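Local coordinates for fatty acid-binding protein homolog 8 (Caenorhabditis elegans, PDB 6C1Z), which binds a wide range of unsaturated fatty acids, oleic acid among them, and carries them from the lysosome to the nucleus to switch on longevity genes, at residues A[9-14]-A[43-48]; A[118-123]-A[133-138]. All blocks are in the same frame, centred on the assembly; numbering follows the deposited sequence.

Interaction 1: residues A[9-14]-A[43-48]; sequences IGRWKL and TLEIKL
Trp12 and Leu44 face each other on the buried side of two antiparallel strands of the fatty acid-binding protein beta-barrel, with Trp12 CB 4.3 Å from Leu44 CB. The indole is turned with its CD1 edge toward the strand 43-48, where Leu44 O lies in the ring plane, 3.5 Å from CD1 of Trp12. Further along the same face, the CD1 methyl of Ile46 comes obliquely to the NE1 side of the ring, whose N-H is spent on Phe8 O. At the outer end, just before the strand, Ile9 sets its CD1 against CB of Leu48.

Between the two faces runs the backbone ladder, in which Gly10 with Ile46 and Trp12 with Leu44 form hydrogen-bonded pairs. The bond from Ile46 N to Gly10 O is nearly straight, with an N-H...O angle of 175°. Gly10 itself has backbone angles that call for glycine, since a CB would be jammed against the carbonyl of Ile9.

The other face is polar. Arg11 NH1 meets Glu45 OE2 in a long salt bridge of 3.6 Å; the carboxylate oxygen lies at the guanidinium edge, although the two planes are 68° apart, and NE of Arg11 has its stronger partner in Glu138. A bend at chi2 (-74°) swings the Lys13 chain across to Thr43, where NZ of Lys13 donates to Thr43 OG1 over 2.8 Å. Replacing this lysine with alanine would probably cost the threonine hydroxyl its amine partner and the methylene contacts beside it. The nearest of those methylenes, CD of Lys13, lies 3.1 Å from Thr43 OG1.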
ATOM      1  N   ILE A   9     -14.141   1.025  -2.352  1.00 21.81           N
ATOM      2  CA  ILE A   9     -14.572   0.487  -1.065  1.00 22.98           C
ATOM      3  C   ILE A   9     -14.960  -0.979  -1.218  1.00 23.43           C
ATOM      4  O   ILE A   9     -15.730  -1.354  -2.111  1.00 26.88           O
ATOM      5  CB  ILE A   9     -15.722   1.330  -0.506  1.00 23.53           C
ATOM      6  CG1 ILE A   9     -15.181   2.689  -0.084  1.00 24.03           C
ATOM      7  CG2 ILE A   9     -16.410   0.610   0.664  1.00 26.58           C
ATOM      8  CD1 ILE A   9     -16.218   3.705   0.213  1.00 25.88           C
ATOM      9  N   GLY A  10     -14.403  -1.820  -0.358  1.00 22.94           N
ATOM     10  CA  GLY A  10     -14.744  -3.230  -0.327  1.00 24.61           C
ATOM     11  C   GLY A  10     -13.543  -4.043   0.093  1.00 22.93           C
ATOM     12  O   GLY A  10     -12.583  -3.514   0.630  1.00 22.57           O
ATOM     13  N   ARG A  11     -13.607  -5.337  -0.192  1.00 25.68           N
ATOM     14  CA  ARG A  11     -12.586  -6.295   0.183  1.00 24.38           C
ATOM     15  C   ARG A  11     -12.015  -6.914  -1.084  1.00 26.29           C
ATOM     16  O   ARG A  11     -12.763  -7.282  -1.992  1.00 29.01           O
ATOM     17  CB  ARG A  11     -13.172  -7.367   1.129  1.00 31.55           C
ATOM     18  CG  ARG A  11     -13.350  -6.866   2.582  1.00 31.07           C
ATOM     19  CD  ARG A  11     -14.238  -7.747   3.463  1.00 36.50           C
ATOM     20  NE  ARG A  11     -13.654  -9.065   3.702  1.00 40.16           N
ATOM     21  CZ  ARG A  11     -12.781  -9.346   4.662  1.00 36.68           C
ATOM     22  NH1 ARG A  11     -12.364  -8.405   5.500  1.00 40.96           N
ATOM     23  NH2 ARG A  11     -12.311 -10.583   4.771  1.00 33.08           N
ATOM     24  N   TRP A  12     -10.692  -7.057  -1.128  1.00 23.65           N
ATOM     25  CA  TRP A  12      -9.941  -7.377  -2.329  1.00 22.91           C
ATOM     26  C   TRP A  12      -8.914  -8.454  -1.994  1.00 25.98           C
ATOM     27  O   TRP A  12      -8.266  -8.391  -0.942  1.00 30.43           O
ATOM     28  CB  TRP A  12      -9.219  -6.106  -2.818  1.00 23.84           C
ATOM     29  CG  TRP A  12     -10.102  -4.933  -3.149  1.00 20.90           C
ATOM     30  CD1 TRP A  12     -10.462  -3.908  -2.309  1.00 22.45           C
ATOM     31  CD2 TRP A  12     -10.723  -4.647  -4.415  1.00 21.53           C
ATOM     32  NE1 TRP A  12     -11.273  -3.013  -2.971  1.00 22.63           N
ATOM     33  CE2 TRP A  12     -11.446  -3.449  -4.261  1.00 21.57           C
ATOM     34  CE3 TRP A  12     -10.754  -5.297  -5.672  1.00 22.58           C
ATOM     35  CZ2 TRP A  12     -12.147  -2.866  -5.309  1.00 24.16           C
ATOM     36  CZ3 TRP A  12     -11.451  -4.718  -6.689  1.00 24.53           C
ATOM     37  CH2 TRP A  12     -12.146  -3.527  -6.503  1.00 23.54           C
ATOM     38  N   LYS A  13      -8.771  -9.447  -2.876  1.00 24.12           N
ATOM     39  CA  LYS A  13      -7.913 -10.611  -2.652  1.00 24.10           C
ATOM     40  C   LYS A  13      -6.759 -10.579  -3.652  1.00 26.59           C
ATOM     41  O   LYS A  13      -6.987 -10.416  -4.856  1.00 25.50           O
ATOM     42  CB  LYS A  13      -8.709 -11.908  -2.821  1.00 27.68           C
ATOM     43  CG  LYS A  13      -9.813 -12.103  -1.799  1.00 34.88           C
ATOM     44  CD  LYS A  13      -9.275 -12.484  -0.448  1.00 53.56           C
ATOM     45  CE  LYS A  13     -10.411 -12.760   0.512  1.00 42.55           C
ATOM     46  NZ  LYS A  13      -9.954 -13.387   1.784  1.00 58.57           N
ATOM     47  N   LEU A  14      -5.519 -10.734  -3.166  1.00 24.47           N
ATOM     48  CA  LEU A  14      -4.373 -10.700  -4.074  1.00 25.72           C
ATOM     49  C   LEU A  14      -4.411 -11.891  -5.031  1.00 26.33           C
ATOM     50  O   LEU A  14      -4.530 -13.035  -4.594  1.00 29.58           O
ATOM     51  CB  LEU A  14      -3.071 -10.732  -3.273  1.00 26.10           C
ATOM     52  CG  LEU A  14      -1.803 -10.562  -4.114  1.00 25.62           C
ATOM     53  CD1 LEU A  14      -1.623  -9.137  -4.564  1.00 23.99           C
ATOM     54  CD2 LEU A  14      -0.570 -11.039  -3.377  1.00 28.57           C
ATOM     55  N   THR A  43      -5.541 -10.017   2.087  1.00 23.90           N
ATOM     56  CA  THR A  43      -6.819  -9.398   1.784  1.00 25.75           C
ATOM     57  C   THR A  43      -6.723  -7.926   2.149  1.00 24.38           C
ATOM     58  O   THR A  43      -6.322  -7.579   3.264  1.00 23.69           O
ATOM     59  CB  THR A  43      -7.920 -10.066   2.598  1.00 28.79           C
ATOM     60  OG1 THR A  43      -8.001 -11.434   2.207  1.00 32.76           O
ATOM     61  CG2 THR A  43      -9.258  -9.394   2.354  1.00 31.33           C
ATOM     62  N   LEU A  44      -7.090  -7.069   1.211  1.00 23.28           N
ATOM     63  CA  LEU A  44      -7.053  -5.633   1.416  1.00 21.78           C
ATOM     64  C   LEU A  44      -8.485  -5.157   1.568  1.00 20.38           C
ATOM     65  O   LEU A  44      -9.311  -5.360   0.678  1.00 23.88           O
ATOM     66  CB  LEU A  44      -6.368  -4.946   0.234  1.00 24.83           C
ATOM     67  CG  LEU A  44      -6.505  -3.421   0.103  1.00 25.65           C
ATOM     68  CD1 LEU A  44      -5.944  -2.705   1.303  1.00 25.98           C
ATOM     69  CD2 LEU A  44      -5.832  -2.927  -1.179  1.00 29.49           C
ATOM     70  N   GLU A  45      -8.790  -4.554   2.703  1.00 21.35           N
ATOM     71  CA  GLU A  45     -10.099  -3.994   2.967  1.00 21.31           C
ATOM     72  C   GLU A  45      -9.966  -2.486   2.945  1.00 21.79           C
ATOM     73  O   GLU A  45      -9.121  -1.926   3.658  1.00 21.33           O
ATOM     74  CB  GLU A  45     -10.583  -4.455   4.338  1.00 25.36           C
ATOM     75  CG  GLU A  45     -11.778  -3.735   4.907  1.00 29.89           C
ATOM     76  CD  GLU A  45     -12.098  -4.221   6.297  1.00 60.46           C
ATOM     77  OE1 GLU A  45     -11.386  -3.837   7.263  1.00 43.53           O
ATOM     78  OE2 GLU A  45     -13.042  -5.021   6.411  1.00 51.34           O
ATOM     79  N   ILE A  46     -10.805  -1.841   2.143  1.00 20.10           N
ATOM     80  CA  ILE A  46     -10.842  -0.387   2.037  1.00 19.19           C
ATOM     81  C   ILE A  46     -12.213   0.043   2.521  1.00 19.58           C
ATOM     82  O   ILE A  46     -13.244  -0.424   2.005  1.00 20.70           O
ATOM     83  CB  ILE A  46     -10.593   0.084   0.598  1.00 20.97           C
ATOM     84  CG1 ILE A  46      -9.165  -0.232   0.179  1.00 20.71           C
ATOM     85  CG2 ILE A  46     -10.875   1.584   0.455  1.00 20.89           C
ATOM     86  CD1 ILE A  46      -8.907  -0.008  -1.315  1.00 22.57           C
ATOM     87  N   LYS A  47     -12.244   0.930   3.512  1.00 20.98           N
ATOM     88  CA  LYS A  47     -13.492   1.460   4.024  1.00 21.79           C
ATOM     89  C   LYS A  47     -13.310   2.940   4.326  1.00 22.34           C
ATOM     90  O   LYS A  47     -12.181   3.430   4.438  1.00 22.90           O
ATOM     91  CB  LYS A  47     -13.998   0.662   5.248  1.00 29.23           C
ATOM     92  CG  LYS A  47     -13.022   0.550   6.404  1.00 33.75           C
ATOM     93  CD  LYS A  47     -13.341  -0.640   7.345  1.00 33.81           C
ATOM     94  CE  LYS A  47     -14.785  -0.650   7.800  1.00 57.77           C
ATOM     95  NZ  LYS A  47     -15.050  -1.732   8.810  1.00 79.36           N
ATOM     96  N   LEU A  48     -14.422   3.653   4.398  1.00 24.16           N
ATOM     97  CA  LEU A  48     -14.445   5.076   4.696  1.00 24.94           C
ATOM     98  C   LEU A  48     -15.354   5.294   5.895  1.00 27.86           C
ATOM     99  O   LEU A  48     -16.549   4.972   5.844  1.00 30.68           O
ATOM    100  CB  LEU A  48     -14.949   5.857   3.481  1.00 26.03           C
ATOM    101  CG  LEU A  48     -15.136   7.358   3.673  1.00 27.73           C
ATOM    102  CD1 LEU A  48     -13.836   8.026   4.109  1.00 27.92           C
ATOM    103  CD2 LEU A  48     -15.668   7.991   2.392  1.00 30.33           C
TER

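Interaction 2: residues A[118-123]-A[133-138]; sequences GKLLQT and REFVKE
Leu120 and Phe135, Leu121 and Glu134, Gln122 and Arg133 are the cross-strand pairs of an antiparallel beta hairpin in the barrel wall, the last two strands of the fatty acid-binding protein fold. Four backbone hydrogen bonds hold the first and third pairs; the shortest, from Phe135 N to Leu120 O, is 2.8 Å. At the Gly118 end of the pair, one water donates to Gly118 O and accepts from Lys137 N, carrying the ladder one step past the direct bonds.

Apolar packing belongs to the face of Leu120 and Phe135, whose side chains run side by side. The CD2 methyl of Leu120 lies 3.6 Å from CD1 of Phe135, approaching the ring obliquely, while Leu120 O sits at the ring edge in its plane. Beyond them Gln122 OE1 comes within 3.4 Å of Phe135 CE1, the amide and ring planes 81° apart; that oxygen is hydrogen-bonded to Tyr124 OH, and NE2 to Thr113 OG1, so the buried amide is held at both ends.

The charged contact is between Lys119 and Glu134. Lys119 reaches diagonally across the hairpin to a salt bridge of 3.4 Å between its NZ and Glu134 OE1. Its CD methylene lies alongside the carboxylate, and CE rests against CG1 of Val136. Extended at both chi1 (179°) and chi2, the Glu134 chain carries its carboxylate out to the lysine.

Strand 109-116 flanks the hairpin beside 119-126, and strand 10-18 beside 129-137. Leu120 and Phe135 pack on Trp12 and Leu44, while Arg133, its NH1 hydrogen-bonded to Ser17 OG, makes a cation-pi contact with Phe20 of helix 20-27.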
ATOM      1  N   GLY A 118     -12.581  -3.539 -13.179  1.00 31.50           N
ATOM      2  CA  GLY A 118     -13.104  -4.322 -12.085  1.00 32.52           C
ATOM      3  C   GLY A 118     -12.065  -4.851 -11.129  1.00 30.60           C
ATOM      4  O   GLY A 118     -12.431  -5.354 -10.060  1.00 33.46           O
ATOM      5  N   LYS A 119     -10.787  -4.738 -11.462  1.00 24.77           N
ATOM      6  CA  LYS A 119      -9.713  -5.180 -10.589  1.00 25.48           C
ATOM      7  C   LYS A 119      -9.092  -3.979  -9.909  1.00 23.10           C
ATOM      8  O   LYS A 119      -9.217  -2.840 -10.365  1.00 23.70           O
ATOM      9  CB  LYS A 119      -8.647  -5.924 -11.393  1.00 24.82           C
ATOM     10  CG  LYS A 119      -9.142  -7.244 -11.983  1.00 35.22           C
ATOM     11  CD  LYS A 119      -7.995  -8.077 -12.538  1.00 51.00           C
ATOM     12  CE  LYS A 119      -8.315  -9.565 -12.472  1.00 65.74           C
ATOM     13  NZ  LYS A 119      -7.187 -10.428 -12.912  1.00 69.58           N
ATOM     14  N   LEU A 120      -8.408  -4.242  -8.808  1.00 20.89           N
ATOM     15  CA  LEU A 120      -7.652  -3.222  -8.102  1.00 21.54           C
ATOM     16  C   LEU A 120      -6.162  -3.498  -8.260  1.00 19.40           C
ATOM     17  O   LEU A 120      -5.703  -4.634  -8.056  1.00 20.77           O
ATOM     18  CB  LEU A 120      -8.054  -3.157  -6.637  1.00 19.86           C
ATOM     19  CG  LEU A 120      -7.334  -2.119  -5.772  1.00 20.23           C
ATOM     20  CD1 LEU A 120      -8.268  -1.637  -4.657  1.00 24.35           C
ATOM     21  CD2 LEU A 120      -6.077  -2.705  -5.179  1.00 21.31           C
ATOM     22  N   LEU A 121      -5.422  -2.473  -8.681  1.00 18.70           N
ATOM     23  CA  LEU A 121      -3.997  -2.580  -8.962  1.00 20.77           C
ATOM     24  C   LEU A 121      -3.236  -1.682  -8.003  1.00 17.95           C
ATOM     25  O   LEU A 121      -3.737  -0.638  -7.597  1.00 18.79           O
ATOM     26  CB  LEU A 121      -3.661  -2.220 -10.431  1.00 22.29           C
ATOM     27  CG  LEU A 121      -3.876  -3.326 -11.473  1.00 29.61           C
ATOM     28  CD1 LEU A 121      -5.334  -3.686 -11.599  1.00 34.84           C
ATOM     29  CD2 LEU A 121      -3.313  -2.913 -12.822  1.00 32.38           C
ATOM     30  N   GLN A 122      -2.060  -2.132  -7.617  1.00 20.16           N
ATOM     31  CA  GLN A 122      -1.166  -1.297  -6.835  1.00 18.26           C
ATOM     32  C   GLN A 122       0.236  -1.348  -7.413  1.00 20.45           C
ATOM     33  O   GLN A 122       0.666  -2.364  -7.959  1.00 22.68           O
ATOM     34  CB  GLN A 122      -1.091  -1.707  -5.379  1.00 20.79           C
ATOM     35  CG  GLN A 122      -2.397  -1.620  -4.652  1.00 19.69           C
ATOM     36  CD  GLN A 122      -2.225  -1.818  -3.179  1.00 19.90           C
ATOM     37  OE1 GLN A 122      -1.773  -2.875  -2.723  1.00 21.34           O
ATOM     38  NE2 GLN A 122      -2.630  -0.821  -2.413  1.00 23.40           N
ATOM     39  N   THR A 123       0.964  -0.240  -7.272  1.00 18.74           N
ATOM     40  CA  THR A 123       2.405  -0.269  -7.419  1.00 20.03           C
ATOM     41  C   THR A 123       3.034   0.256  -6.140  1.00 18.87           C
ATOM     42  O   THR A 123       2.528   1.205  -5.541  1.00 18.81           O
ATOM     43  CB  THR A 123       2.903   0.548  -8.633  1.00 20.90           C
ATOM     44  OG1 THR A 123       2.371   1.880  -8.588  1.00 21.28           O
ATOM     45  CG2 THR A 123       2.494  -0.118  -9.939  1.00 24.66           C
ATOM     46  N   ARG A 133       1.090  -5.241  -8.011  1.00 20.60           N
ATOM     47  CA  ARG A 133       0.166  -6.192  -7.419  1.00 22.89           C
ATOM     48  C   ARG A 133      -1.213  -5.989  -8.003  1.00 24.07           C
ATOM     49  O   ARG A 133      -1.590  -4.874  -8.369  1.00 25.90           O
ATOM     50  CB  ARG A 133       0.144  -6.097  -5.905  1.00 25.39           C
ATOM     51  CG  ARG A 133       1.179  -7.061  -5.335  1.00 44.97           C
ATOM     52  CD  ARG A 133       1.916  -6.529  -4.171  1.00 37.45           C
ATOM     53  NE  ARG A 133       1.400  -7.031  -2.908  1.00 32.42           N
ATOM     54  CZ  ARG A 133       1.709  -8.212  -2.376  1.00 30.52           C
ATOM     55  NH1 ARG A 133       2.475  -9.063  -3.023  1.00 29.80           N
ATOM     56  NH2 ARG A 133       1.209  -8.560  -1.205  1.00 29.82           N
ATOM     57  N   GLU A 134      -1.948  -7.088  -8.132  1.00 22.61           N
ATOM     58  CA  GLU A 134      -3.298  -7.082  -8.663  1.00 24.45           C
ATOM     59  C   GLU A 134      -4.205  -7.867  -7.719  1.00 23.36           C
ATOM     60  O   GLU A 134      -3.848  -8.968  -7.271  1.00 24.88           O
ATOM     61  CB  GLU A 134      -3.289  -7.706 -10.053  1.00 27.44           C
ATOM     62  CG  GLU A 134      -4.629  -7.776 -10.720  1.00 33.43           C
ATOM     63  CD  GLU A 134      -4.538  -8.465 -12.066  1.00 47.35           C
ATOM     64  OE1 GLU A 134      -4.008  -9.594 -12.119  1.00 53.06           O
ATOM     65  OE2 GLU A 134      -4.972  -7.866 -13.068  1.00 55.19           O
ATOM     66  N   PHE A 135      -5.393  -7.317  -7.462  1.00 23.58           N
ATOM     67  CA  PHE A 135      -6.393  -7.884  -6.563  1.00 22.60           C
ATOM     68  C   PHE A 135      -7.733  -7.989  -7.273  1.00 25.52           C
ATOM     69  O   PHE A 135      -8.050  -7.209  -8.181  1.00 26.86           O
ATOM     70  CB  PHE A 135      -6.657  -6.955  -5.362  1.00 22.91           C
ATOM     71  CG  PHE A 135      -5.458  -6.704  -4.464  1.00 23.27           C
ATOM     72  CD1 PHE A 135      -4.429  -5.857  -4.844  1.00 21.06           C
ATOM     73  CD2 PHE A 135      -5.388  -7.295  -3.203  1.00 23.85           C
ATOM     74  CE1 PHE A 135      -3.378  -5.628  -4.017  1.00 22.34           C
ATOM     75  CE2 PHE A 135      -4.322  -7.082  -2.367  1.00 23.29           C
ATOM     76  CZ  PHE A 135      -3.317  -6.246  -2.767  1.00 22.86           C
ATOM     77  N   VAL A 136      -8.534  -8.974  -6.852  1.00 27.15           N
ATOM     78  CA  VAL A 136      -9.909  -9.133  -7.319  1.00 30.36           C
ATOM     79  C   VAL A 136     -10.865  -8.916  -6.152  1.00 29.40           C
ATOM     80  O   VAL A 136     -10.525  -9.147  -4.982  1.00 28.36           O
ATOM     81  CB  VAL A 136     -10.171 -10.505  -7.966  1.00 34.54           C
ATOM     82  CG1 VAL A 136      -9.224 -10.728  -9.109  1.00 50.59           C
ATOM     83  CG2 VAL A 136     -10.081 -11.626  -6.928  1.00 38.73           C
ATOM     84  N   LYS A 137     -12.069  -8.469  -6.470  1.00 31.46           N
ATOM     85  CA  LYS A 137     -13.072  -8.251  -5.439  1.00 31.73           C
ATOM     86  C   LYS A 137     -13.406  -9.557  -4.727  1.00 32.34           C
ATOM     87  O   LYS A 137     -13.649 -10.584  -5.372  1.00 37.98           O
ATOM     88  CB  LYS A 137     -14.327  -7.654  -6.071  1.00 45.58           C
ATOM     89  CG  LYS A 137     -15.162  -6.800  -5.132  1.00 54.60           C
ATOM     90  CD  LYS A 137     -14.405  -5.551  -4.704  1.00 51.66           C
ATOM     91  CE  LYS A 137     -15.257  -4.632  -3.852  1.00 57.98           C
ATOM     92  NZ  LYS A 137     -16.356  -4.020  -4.636  1.00 59.48           N
ATOM     93  N   GLU A 138     -13.397  -9.534  -3.394  1.00 36.42           N
ATOM     94  CA  GLU A 138     -13.736 -10.723  -2.606  1.00 42.25           C
ATOM     95  C   GLU A 138     -15.123 -11.215  -2.974  1.00 59.81           C
ATOM     96  O   GLU A 138     -16.124 -10.670  -2.512  1.00 59.71           O
ATOM     97  CB  GLU A 138     -13.683 -10.413  -1.108  1.00 43.77           C
ATOM     98  CG  GLU A 138     -13.636 -11.642  -0.204  1.00 53.85           C
ATOM     99  CD  GLU A 138     -13.616 -11.272   1.269  1.00 57.35           C
ATOM    100  OE1 GLU A 138     -14.388 -10.369   1.649  1.00 56.13           O
ATOM    101  OE2 GLU A 138     -12.832 -11.868   2.046  1.00 52.27           O
TER
HETATM  102  O   HOH W   1     -12.360  -7.975  -9.548  1.00 39.78           O

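Overall arrangement
From the N terminus, strand 10-18 leads into the helices 20-27 and 31-39, and interaction 1 closes a loop with 28 residues between its segments, most of them in those helices, when strand 43-49 returns beside it. Much later, interaction 2 closes the short turn between strands 119-126 and 129-137. The chain thus joins neighbouring barrel strands by one long and one short connection, in series, neither nested nor crossed. Their centres lie 9 Å apart because strand 129-137 pairs with strand 10-18, bringing the chain's two ends together. Lys13 N lies 2.8 Å from Val136 O, a probable hydrogen bond, and the Arg11-Glu138 pair is a second tie, so four consecutive strands of the sheet are linked.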